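PDB 5TU0: Lmo2125 protein from Listeria monocytogenes serovar 1/2a, which binds maltose as the solute-binding lipoprotein of a bacterial sugar-uptake system, probably delivering the sugar to a membrane transporter. Local coordinates for residues A[120-125]-A[250-255]. The protein carries 2 engineered substitutions. Sequence-based numbering, arbitrary orientation.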
ATOM      1  N   TYR A 120       5.548   0.276 -17.301  1.00 29.68           N
ATOM      2  CA  TYR A 120       5.696   0.850 -18.654  1.00 29.81           C
ATOM      3  C   TYR A 120       5.721  -0.278 -19.668  1.00 30.70           C
ATOM      4  O   TYR A 120       5.998  -1.446 -19.334  1.00 31.07           O
ATOM      5  CB  TYR A 120       6.932   1.770 -18.792  1.00 30.09           C
ATOM      6  CG  TYR A 120       8.264   1.062 -18.797  1.00 31.21           C
ATOM      7  CD1 TYR A 120       8.846   0.626 -17.613  1.00 31.64           C
ATOM      8  CD2 TYR A 120       8.956   0.836 -19.996  1.00 32.93           C
ATOM      9  CE1 TYR A 120      10.062  -0.032 -17.624  1.00 32.94           C
ATOM     10  CE2 TYR A 120      10.180   0.181 -20.009  1.00 33.50           C
ATOM     11  CZ  TYR A 120      10.723  -0.247 -18.817  1.00 34.23           C
ATOM     12  OH  TYR A 120      11.930  -0.900 -18.814  1.00 38.54           O
ATOM     13  N   ASN A 121       5.412   0.075 -20.899  1.00 30.25           N
ATOM     14  CA  ASN A 121       5.353  -0.883 -21.985  1.00 32.08           C
ATOM     15  C   ASN A 121       6.661  -0.859 -22.773  1.00 33.11           C
ATOM     16  O   ASN A 121       6.962   0.139 -23.451  1.00 32.67           O
ATOM     17  CB  ASN A 121       4.169  -0.538 -22.877  1.00 32.22           C
ATOM     18  CG  ASN A 121       3.845  -1.635 -23.863  1.00 34.19           C
ATOM     19  OD1 ASN A 121       4.728  -2.401 -24.278  1.00 35.73           O
ATOM     20  ND2 ASN A 121       2.580  -1.712 -24.258  1.00 34.64           N
ATOM     21  N   LYS A 122       7.428  -1.960 -22.685  1.00 33.71           N
ATOM     22  CA  LYS A 122       8.707  -2.073 -23.378  1.00 34.95           C
ATOM     23  C   LYS A 122       8.577  -2.074 -24.909  1.00 36.56           C
ATOM     24  O   LYS A 122       9.567  -1.826 -25.614  1.00 36.88           O
ATOM     25  CB  LYS A 122       9.484  -3.308 -22.912  1.00 36.04           C
ATOM     26  CG  LYS A 122       9.790  -3.349 -21.421  1.00 35.58           C
ATOM     27  CD  LYS A 122      10.744  -4.489 -21.113  1.00 36.87           C
ATOM     28  CE  LYS A 122      11.088  -4.568 -19.652  1.00 36.67           C
ATOM     29  NZ  LYS A 122      12.015  -5.701 -19.423  1.00 38.43           N
ATOM     30  N   ASP A 123       7.384  -2.363 -25.429  1.00 37.79           N
ATOM     31  CA  ASP A 123       7.151  -2.288 -26.889  1.00 39.18           C
ATOM     32  C   ASP A 123       6.926  -0.845 -27.357  1.00 38.27           C
ATOM     33  O   ASP A 123       6.973  -0.577 -28.559  1.00 38.18           O
ATOM     34  CB  ASP A 123       5.960  -3.146 -27.326  1.00 40.91           C
ATOM     35  CG  ASP A 123       6.239  -4.637 -27.234  1.00 43.03           C
ATOM     36  OD1 ASP A 123       7.422  -5.029 -27.185  1.00 44.49           O
ATOM     37  OD2 ASP A 123       5.265  -5.422 -27.252  1.00 44.56           O
ATOM     38  N   LEU A 124       6.702   0.076 -26.419  1.00 36.28           N
ATOM     39  CA  LEU A 124       6.475   1.494 -26.753  1.00 36.31           C
ATOM     40  C   LEU A 124       7.634   2.430 -26.380  1.00 36.30           C
ATOM     41  O   LEU A 124       7.855   3.449 -27.060  1.00 35.46           O
ATOM     42  CB  LEU A 124       5.215   1.980 -26.038  1.00 36.28           C
ATOM     43  CG  LEU A 124       3.929   1.227 -26.378  1.00 36.94           C
ATOM     44  CD1 LEU A 124       2.786   1.707 -25.497  1.00 36.37           C
ATOM     45  CD2 LEU A 124       3.607   1.390 -27.859  1.00 37.60           C
ATOM     46  N   LEU A 125       8.337   2.101 -25.289  1.00 34.75           N
ATOM     47  CA  LEU A 125       9.467   2.892 -24.807  1.00 35.45           C
ATOM     48  C   LEU A 125      10.766   2.090 -24.770  1.00 37.08           C
ATOM     49  O   LEU A 125      10.754   0.897 -24.437  1.00 36.67           O
ATOM     50  CB  LEU A 125       9.185   3.406 -23.387  1.00 33.96           C
ATOM     51  CG  LEU A 125       7.954   4.300 -23.218  1.00 33.07           C
ATOM     52  CD1 LEU A 125       7.787   4.718 -21.752  1.00 31.87           C
ATOM     53  CD2 LEU A 125       8.072   5.513 -24.119  1.00 33.20           C
ATOM     54  N   LYS A 250      -0.539 -10.529 -21.769  1.00 52.92           N
ATOM     55  CA  LYS A 250       0.694 -10.663 -22.578  1.00 54.37           C
ATOM     56  C   LYS A 250       1.406  -9.344 -22.996  1.00 51.35           C
ATOM     57  O   LYS A 250       2.124  -9.304 -23.995  1.00 51.51           O
ATOM     58  CB  LYS A 250       0.441 -11.567 -23.802  1.00 57.27           C
ATOM     59  CG  LYS A 250       0.242 -13.028 -23.452  1.00 60.55           C
ATOM     60  CD  LYS A 250       0.006 -13.856 -24.707  1.00 64.14           C
ATOM     61  CE  LYS A 250       0.233 -15.339 -24.460  1.00 67.16           C
ATOM     62  NZ  LYS A 250      -0.619 -15.876 -23.366  1.00 68.15           N
ATOM     63  N   ILE A 251       1.222  -8.294 -22.207  1.00 48.48           N
ATOM     64  CA  ILE A 251       1.878  -7.013 -22.449  1.00 46.92           C
ATOM     65  C   ILE A 251       3.340  -7.173 -22.087  1.00 45.36           C
ATOM     66  O   ILE A 251       3.663  -7.720 -21.030  1.00 45.91           O
ATOM     67  CB  ILE A 251       1.249  -5.891 -21.571  1.00 46.57           C
ATOM     68  CG1 ILE A 251      -0.187  -5.591 -22.012  1.00 48.08           C
ATOM     69  CG2 ILE A 251       2.065  -4.603 -21.622  1.00 46.04           C
ATOM     70  CD1 ILE A 251      -0.297  -4.961 -23.392  1.00 49.18           C
ATOM     71  N   ASN A 252       4.232  -6.718 -22.961  1.00 43.98           N
ATOM     72  CA  ASN A 252       5.669  -6.781 -22.686  1.00 43.41           C
ATOM     73  C   ASN A 252       5.980  -5.615 -21.740  1.00 40.88           C
ATOM     74  O   ASN A 252       6.636  -4.637 -22.127  1.00 40.62           O
ATOM     75  CB  ASN A 252       6.470  -6.685 -23.994  1.00 44.37           C
ATOM     76  CG  ASN A 252       7.966  -6.815 -23.780  1.00 44.67           C
ATOM     77  OD1 ASN A 252       8.428  -7.256 -22.724  1.00 44.71           O
ATOM     78  ND2 ASN A 252       8.737  -6.432 -24.792  1.00 45.20           N
ATOM     79  N   TYR A 253       5.505  -5.727 -20.500  1.00 38.85           N
ATOM     80  CA  TYR A 253       5.642  -4.638 -19.534  1.00 36.71           C
ATOM     81  C   TYR A 253       6.959  -4.678 -18.776  1.00 35.64           C
ATOM     82  O   TYR A 253       7.594  -5.723 -18.626  1.00 36.38           O
ATOM     83  CB  TYR A 253       4.453  -4.613 -18.532  1.00 36.50           C
ATOM     84  CG  TYR A 253       4.468  -5.723 -17.495  1.00 36.88           C
ATOM     85  CD1 TYR A 253       5.125  -5.561 -16.285  1.00 36.11           C
ATOM     86  CD2 TYR A 253       3.848  -6.934 -17.744  1.00 38.38           C
ATOM     87  CE1 TYR A 253       5.158  -6.580 -15.345  1.00 37.06           C
ATOM     88  CE2 TYR A 253       3.876  -7.963 -16.823  1.00 38.96           C
ATOM     89  CZ  TYR A 253       4.528  -7.785 -15.627  1.00 38.57           C
ATOM     90  OH  TYR A 253       4.547  -8.815 -14.722  1.00 39.86           O
ATOM     91  N   GLY A 254       7.372  -3.511 -18.319  1.00 33.94           N
ATOM     92  CA  GLY A 254       8.551  -3.362 -17.501  1.00 34.36           C
ATOM     93  C   GLY A 254       8.100  -2.597 -16.272  1.00 32.82           C
ATOM     94  O   GLY A 254       7.043  -1.974 -16.280  1.00 32.30           O
ATOM     95  N   VAL A 255       8.892  -2.659 -15.213  1.00 36.49           N
ATOM     96  CA  VAL A 255       8.544  -1.977 -13.981  1.00 34.21           C
ATOM     97  C   VAL A 255       9.752  -1.197 -13.484  1.00 34.03           C
ATOM     98  O   VAL A 255      10.903  -1.682 -13.552  1.00 34.52           O
ATOM     99  CB  VAL A 255       8.078  -2.965 -12.887  1.00 33.35           C
ATOM    100  CG1 VAL A 255       7.344  -2.224 -11.778  1.00 31.91           C
ATOM    101  CG2 VAL A 255       7.166  -4.036 -13.480  1.00 33.92           C
TER
HETATM  102  O   HOH W   1       3.433  -5.671 -25.323  1.00 46.16           O
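Tyr120 and Gly254 form a hydrogen-bonded antiparallel pair where strand 105-121 ends and strand 253-256 begins. The two strands belong to the mixed sheet of this periplasmic-binding-protein fold. Tyr120 N donates to Gly254 O at 2.9 Å, and Gly254 N returns a bond to Tyr120 O at 2.7 Å. The Tyr120 side chain stands between its own backbone N and carbonyl carbon (chi1 72°), which turns the ring back across the strand pair. Gly254 CA lies over one ring face, 4.1 Å from the centroid, as a CH-pi contact.

Asn121 faces Tyr253 in a non-hydrogen-bonded pair, and its other backbone edge bonds to Ala234. The Asn121 and Ile251 side chains cross at about a right angle, with Asn121 ND2 nearest Ile251 CG2. OD1 reaches forward to accept from Asp123 N, forming an Asx turn as the chain leaves the sheet.

Lys122 N still reaches back across, giving Asn252 O a 2.8 Å bond nearly along the C=O axis. The lysine chain runs extended over the neighbouring strand, with CE packed 3.5 Å from Gly254 CA. NZ goes on to a salt bridge with Glu327, whose other carboxylate oxygen accepts from Val255 N.

Asp123 meets Asn252, the centre of an inverse gamma turn. A water bridges Asp123 OD2 and Asn252 N. The Asp123 carboxylate and Asn252 amide planes are turned 66° apart. Asn252 ND2 donates within its own amide plane and meets Asp123 OD1 from above the carboxylate plane, at 3.1 Å and an almost straight 170°.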